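Local structure of uncharacterized protein (3P02) at residues W22-V27 and D67-E72; I183-V188 and L214-D219. The protein is of unknown function but joins a DUF4973 region of the E-set clan to a BT_3044-like C-terminal region in one beta-rich chain. One frame throughout, in Å; residues are numbered along the deposited sequence.

Contact 1 of 2, residues W22-V27 and D67-E72; sequences WGVTDV and DILNFE
A chi1 of 175° extends Leu69 away from its backbone N, so that CD1 and CD2 point from helix 65-74 to the loop at Trp22, Gly23 and Val24. Val24 answers with chi1 of -53°, which places CG1 beside its backbone N on the helix-facing side. The result is a helix packed on the loop that leads into strand 25-30, within the E-set-related part of the chain. Val24 CG1 and Leu69 CD2 meet at 3.9 Å, the two side chains crossing at about a right angle. Such compact branched groups suit a small apolar joint that has no hydrogen bond across it. Gly23 matters for its shape: it has a positive phi, which favours glycine, and the residue turns bare backbone to the helix, its CA 4.2 Å from Leu69 CD1. Leucine is long enough to bridge from helix to loop, since the nearest CA atoms, those of Gly23 and Leu69, stay 7.4 Å apart. Beyond this joint, the Trp22 ring meets that of Phe74 farther along the helix, while Asn70 OD1 is hydrogen-bonded to Phe82 N. Val24 also packs on Phe82 and on strand 146-154. In the conformer of Leu69 described here, one of two, Leu69 CD1 reaches Trp22 O at 3.4 Å, a methyl resting against a carbonyl oxygen.

Contact 2 of 2, residues I183-V188 and L214-D219; sequences IKLNVV and LQFTGD
Leu185 turns one methyl, CD2, to two residues of strand 211-220. It meets Phe216 CZ at 4.3 Å, arriving at the edge of the ring and near its plane, so the face of the phenyl takes no part in this touch. The same CD2 lies 4.5 Å from Leu214 CD1, a looser methyl-to-methyl approach. Leu214 and Phe216 are two residues apart on an extended strand and therefore present their side chains on the same side. Phe216 leaves its backbone at an angle to Leu185, and chi1 of -67° then brings CZ round to it, while chi2 of 82° sets the tilt of the ring that leaves Leu185 CD2 near its plane. All three residues are buried, and large apolar side chains suit a place where dispersion and exclusion of water supply the cohesion.

In the next shell, Ile269 of strand 262-278 touches both Leu185 and Phe216. The Phe216 ring is further fixed by a stack with Phe157 and an edge-to-face meeting with Tyr249, whose OH is hydrogen-bonded to Thr217 O.

Strand 192-196 lies between the two strands and sets their spacing: Asn186 pairs with Phe194, and Leu214 with Val193. Contact between next-but-one strands, closed over by the more distant strand 262-278, fits the interior of a strongly curved, antiparallel beta-sheet.

Overall arrangement
The two contacts belong to different parts of the molecule: contact 1 lies in the DUF4973 region and contact 2 in the BT_3044-like region, on opposite sides of the chain's centre. Their centres are 28 Å apart, and even their nearest atoms remain about 9 Å from each other, so neither touches the other. They also follow one another in sequence: contact 1 is complete before the first residue of contact 2. Contact 1 is partly buried and packs helix 65-74 against the loop that enters strand 25-30 of the mixed sheet, whereas contact 2 is wholly buried within the large antiparallel sheet. With the function unknown, neither contact can be tied to a site.

Contact 1 of 2, residues W22-V27 and D67-E72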
loop_
_atom_site.group_PDB
_atom_site.type_symbol
_atom_site.label_atom_id
_atom_site.label_comp_id
_atom_site.label_asym_id
_atom_site.label_seq_id
_atom_site.Cartn_x
_atom_site.Cartn_y
_atom_site.Cartn_z
ATOM N N TRP A 22 -3.238 -10.220 -7.887
ATOM C CA TRP A 22 -4.516 -10.167 -7.176
ATOM C C TRP A 22 -5.594 -9.450 -8.007
ATOM O O TRP A 22 -6.675 -9.158 -7.492
ATOM C CB TRP A 22 -4.357 -9.535 -5.784
ATOM C CG TRP A 22 -3.353 -10.240 -4.914
ATOM C CD1 TRP A 22 -2.159 -9.742 -4.479
ATOM C CD2 TRP A 22 -3.431 -11.587 -4.418
ATOM N NE1 TRP A 22 -1.497 -10.686 -3.728
ATOM C CE2 TRP A 22 -2.257 -11.826 -3.668
ATOM C CE3 TRP A 22 -4.386 -12.613 -4.525
ATOM C CZ2 TRP A 22 -2.018 -13.044 -3.019
ATOM C CZ3 TRP A 22 -4.146 -13.820 -3.882
ATOM C CH2 TRP A 22 -2.973 -14.028 -3.143
ATOM N N GLY A 23 -5.307 -9.233 -9.293
ATOM C CA GLY A 23 -6.241 -8.631 -10.244
ATOM C C GLY A 23 -6.435 -7.132 -10.120
ATOM O O GLY A 23 -7.406 -6.585 -10.658
ATOM N N VAL A 24 -5.517 -6.448 -9.411
ATOM C CA VAL A 24 -5.642 -5.004 -9.229
ATOM C C VAL A 24 -4.414 -4.295 -9.800
ATOM O O VAL A 24 -3.336 -4.890 -9.905
ATOM C CB VAL A 24 -5.907 -4.596 -7.732
ATOM C CG1 VAL A 24 -7.100 -5.356 -7.153
ATOM C CG2 VAL A 24 -4.686 -4.801 -6.854
ATOM N N THR A 25 -4.584 -3.004 -10.106
ATOM C CA THR A 25 -3.512 -2.113 -10.530
ATOM C C THR A 25 -3.168 -1.233 -9.340
ATOM O O THR A 25 -4.045 -0.541 -8.818
ATOM C CB THR A 25 -3.917 -1.281 -11.748
ATOM O OG1 THR A 25 -4.061 -2.159 -12.866
ATOM C CG2 THR A 25 -2.887 -0.196 -12.077
ATOM N N ASP A 26 -1.903 -1.254 -8.918
ATOM C CA ASP A 26 -1.483 -0.434 -7.790
ATOM C C ASP A 26 -1.255 0.992 -8.218
ATOM O O ASP A 26 -0.686 1.244 -9.283
ATOM C CB ASP A 26 -0.186 -0.987 -7.168
ATOM C CG ASP A 26 -0.325 -2.349 -6.520
ATOM O OD1 ASP A 26 -1.482 -2.757 -6.213
ATOM O OD2 ASP A 26 0.721 -2.983 -6.260
ATOM N N VAL A 27 -1.715 1.928 -7.383
ATOM C CA VAL A 27 -1.571 3.365 -7.624
ATOM C C VAL A 27 -0.735 3.900 -6.480
ATOM O O VAL A 27 -1.184 3.898 -5.338
ATOM C CB VAL A 27 -2.965 4.060 -7.726
ATOM C CG1 VAL A 27 -2.800 5.575 -7.856
ATOM C CG2 VAL A 27 -3.757 3.517 -8.928
ATOM N N ASP A 67 -16.963 -8.039 -4.883
ATOM C CA ASP A 67 -17.433 -9.270 -4.250
ATOM C C ASP A 67 -16.953 -10.487 -5.033
ATOM O O ASP A 67 -16.585 -11.486 -4.428
ATOM C CB ASP A 67 -18.968 -9.302 -4.087
ATOM C CG ASP A 67 -19.513 -8.286 -3.088
ATOM O OD1 ASP A 67 -18.783 -7.931 -2.135
ATOM O OD2 ASP A 67 -20.677 -7.860 -3.250
ATOM N N ILE A 68 -16.939 -10.403 -6.361
ATOM C CA ILE A 68 -16.495 -11.520 -7.209
ATOM C C ILE A 68 -14.972 -11.681 -7.120
ATOM O O ILE A 68 -14.501 -12.790 -6.837
ATOM C CB ILE A 68 -16.981 -11.289 -8.652
ATOM C CG1 ILE A 68 -18.505 -11.409 -8.671
ATOM C CG2 ILE A 68 -16.327 -12.290 -9.622
ATOM C CD1 ILE A 68 -19.147 -10.870 -10.023
ATOM N N LEU A 69 -14.215 -10.594 -7.337
ATOM C CA LEU A 69 -12.757 -10.637 -7.263
ATOM C C LEU A 69 -12.312 -11.191 -5.897
ATOM O O LEU A 69 -11.460 -12.080 -5.833
ATOM C CB LEU A 69 -12.173 -9.222 -7.486
ATOM C CG LEU A 69 -10.655 -9.071 -7.328
ATOM C CD1 LEU A 69 -9.913 -9.659 -8.526
ATOM C CD2 LEU A 69 -10.278 -7.604 -7.121
ATOM N N ASN A 70 -12.906 -10.689 -4.806
ATOM C CA ASN A 70 -12.537 -11.143 -3.455
ATOM C C ASN A 70 -12.732 -12.640 -3.285
ATOM O O ASN A 70 -11.825 -13.315 -2.795
ATOM C CB ASN A 70 -13.361 -10.402 -2.408
ATOM C CG ASN A 70 -12.808 -9.035 -2.126
ATOM O OD1 ASN A 70 -11.607 -8.808 -2.229
ATOM N ND2 ASN A 70 -13.675 -8.103 -1.749
ATOM N N PHE A 71 -13.882 -13.165 -3.690
ATOM C CA PHE A 71 -14.105 -14.597 -3.496
ATOM C C PHE A 71 -13.187 -15.418 -4.400
ATOM O O PHE A 71 -12.630 -16.438 -3.960
ATOM C CB PHE A 71 -15.579 -14.978 -3.703
ATOM C CG PHE A 71 -15.788 -16.406 -3.258
ATOM C CD1 PHE A 71 -15.814 -16.731 -1.907
ATOM C CD2 PHE A 71 -15.881 -17.435 -4.192
ATOM C CE1 PHE A 71 -15.922 -18.056 -1.491
ATOM C CE2 PHE A 71 -15.998 -18.761 -3.780
ATOM C CZ PHE A 71 -16.004 -19.063 -2.428
ATOM N N GLU A 72 -13.075 -15.014 -5.671
ATOM C CA GLU A 72 -12.265 -15.754 -6.628
ATOM C C GLU A 72 -10.779 -15.761 -6.224
ATOM O O GLU A 72 -10.106 -16.760 -6.449
ATOM C CB GLU A 72 -12.468 -15.219 -8.057
ATOM C CG GLU A 72 -13.897 -15.479 -8.530
ATOM C CD GLU A 72 -14.197 -15.095 -9.969
ATOM O OE1 GLU A 72 -13.320 -14.477 -10.616
ATOM O OE2 GLU A 72 -15.345 -15.322 -10.411
#

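Contact 2 of 2, residues I183-V188 and L214-D219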
loop_
_atom_site.group_PDB
_atom_site.type_symbol
_atom_site.label_atom_id
_atom_site.label_comp_id
_atom_site.label_asym_id
_atom_site.label_seq_id
_atom_site.Cartn_x
_atom_site.Cartn_y
_atom_site.Cartn_z
ATOM N N ILE A 183 9.237 -6.809 7.522
ATOM C CA ILE A 183 8.247 -6.132 8.338
ATOM C C ILE A 183 7.827 -4.906 7.546
ATOM O O ILE A 183 8.678 -4.065 7.229
ATOM C CB ILE A 183 8.752 -5.779 9.753
ATOM C CG1 ILE A 183 8.929 -7.091 10.591
ATOM C CG2 ILE A 183 7.772 -4.785 10.444
ATOM C CD1 ILE A 183 9.471 -6.888 11.967
ATOM N N LYS A 184 6.547 -4.827 7.202
ATOM C CA LYS A 184 6.031 -3.663 6.467
ATOM C C LYS A 184 5.692 -2.527 7.407
ATOM O O LYS A 184 5.029 -2.734 8.445
ATOM C CB LYS A 184 4.772 -4.041 5.686
ATOM C CG LYS A 184 4.448 -3.064 4.548
ATOM C CD LYS A 184 3.323 -3.567 3.644
ATOM C CE LYS A 184 3.652 -4.823 2.871
ATOM N NZ LYS A 184 2.664 -5.068 1.784
ATOM N N LEU A 185 6.124 -1.311 7.046
ATOM C CA LEU A 185 5.785 -0.096 7.779
ATOM C C LEU A 185 4.691 0.587 6.960
ATOM O O LEU A 185 4.933 0.987 5.815
ATOM C CB LEU A 185 7.029 0.816 7.987
ATOM C CG LEU A 185 7.860 0.543 9.274
ATOM C CD1 LEU A 185 8.067 -0.913 9.573
ATOM C CD2 LEU A 185 9.160 1.371 9.324
ATOM N N ASN A 186 3.480 0.609 7.515
ATOM C CA ASN A 186 2.279 1.184 6.903
ATOM C C ASN A 186 2.207 2.657 7.228
ATOM O O ASN A 186 2.747 3.081 8.242
ATOM C CB ASN A 186 1.072 0.443 7.417
ATOM C CG ASN A 186 1.255 -1.049 7.277
ATOM O OD1 ASN A 186 1.353 -1.564 6.169
ATOM N ND2 ASN A 186 1.517 -1.738 8.385
ATOM N N VAL A 187 1.542 3.436 6.385
ATOM C CA VAL A 187 1.514 4.886 6.512
ATOM C C VAL A 187 0.348 5.444 7.324
ATOM O O VAL A 187 -0.801 5.087 7.079
ATOM C CB VAL A 187 1.503 5.489 5.062
ATOM C CG1 VAL A 187 1.302 7.015 5.090
ATOM C CG2 VAL A 187 2.779 5.129 4.299
ATOM N N VAL A 188 0.645 6.428 8.211
ATOM C CA VAL A 188 -0.376 7.197 8.917
ATOM C C VAL A 188 -0.289 8.655 8.386
ATOM O O VAL A 188 -1.289 9.226 7.943
ATOM C CB VAL A 188 -0.221 7.115 10.460
ATOM C CG1 VAL A 188 -1.388 7.810 11.162
ATOM C CG2 VAL A 188 -0.117 5.643 10.930
ATOM N N LEU A 214 5.286 4.201 15.060
ATOM C CA LEU A 214 6.621 4.815 15.066
ATOM C C LEU A 214 6.534 6.178 14.491
ATOM O O LEU A 214 5.934 6.345 13.410
ATOM C CB LEU A 214 7.639 3.991 14.233
ATOM C CG LEU A 214 8.003 2.610 14.813
ATOM C CD1 LEU A 214 8.693 1.739 13.738
ATOM C CD2 LEU A 214 8.880 2.760 16.080
ATOM N N GLN A 215 7.142 7.147 15.167
ATOM C CA GLN A 215 7.196 8.511 14.653
ATOM C C GLN A 215 8.643 8.894 14.430
ATOM O O GLN A 215 9.453 8.756 15.344
ATOM C CB GLN A 215 6.504 9.491 15.610
ATOM C CG GLN A 215 6.535 10.948 15.134
ATOM C CD GLN A 215 5.830 11.854 16.111
ATOM O OE1 GLN A 215 5.035 11.411 16.942
ATOM N NE2 GLN A 215 6.092 13.146 16.030
ATOM N N PHE A 216 8.958 9.350 13.217
ATOM C CA PHE A 216 10.304 9.792 12.852
ATOM C C PHE A 216 10.376 11.290 13.074
ATOM O O PHE A 216 9.813 12.053 12.286
ATOM C CB PHE A 216 10.571 9.437 11.370
ATOM C CG PHE A 216 10.635 7.956 11.124
ATOM C CD1 PHE A 216 9.465 7.201 10.959
ATOM C CD2 PHE A 216 11.855 7.292 11.100
ATOM C CE1 PHE A 216 9.526 5.823 10.749
ATOM C CE2 PHE A 216 11.918 5.913 10.855
ATOM C CZ PHE A 216 10.742 5.180 10.699
ATOM N N THR A 217 11.024 11.723 14.146
ATOM C CA THR A 217 11.097 13.169 14.412
ATOM C C THR A 217 12.246 13.806 13.641
ATOM O O THR A 217 13.173 13.126 13.203
ATOM C CB THR A 217 11.306 13.450 15.939
ATOM O OG1 THR A 217 12.709 13.314 16.257
ATOM C CG2 THR A 217 10.418 12.559 16.858
ATOM N N GLY A 218 12.248 15.126 13.594
ATOM C CA GLY A 218 13.381 15.829 12.995
ATOM C C GLY A 218 14.409 16.278 14.023
ATOM O O GLY A 218 15.278 17.105 13.709
ATOM N N ASP A 219 14.316 15.737 15.275
ATOM C CA ASP A 219 15.209 16.129 16.361
ATOM C C ASP A 219 16.398 15.196 16.541
ATOM O O ASP A 219 16.215 13.989 16.733
ATOM C CB ASP A 219 14.453 16.203 17.698
ATOM C CG ASP A 219 13.365 17.262 17.800
ATOM O OD1 ASP A 219 13.382 18.217 16.991
ATOM O OD2 ASP A 219 12.482 17.117 18.671
#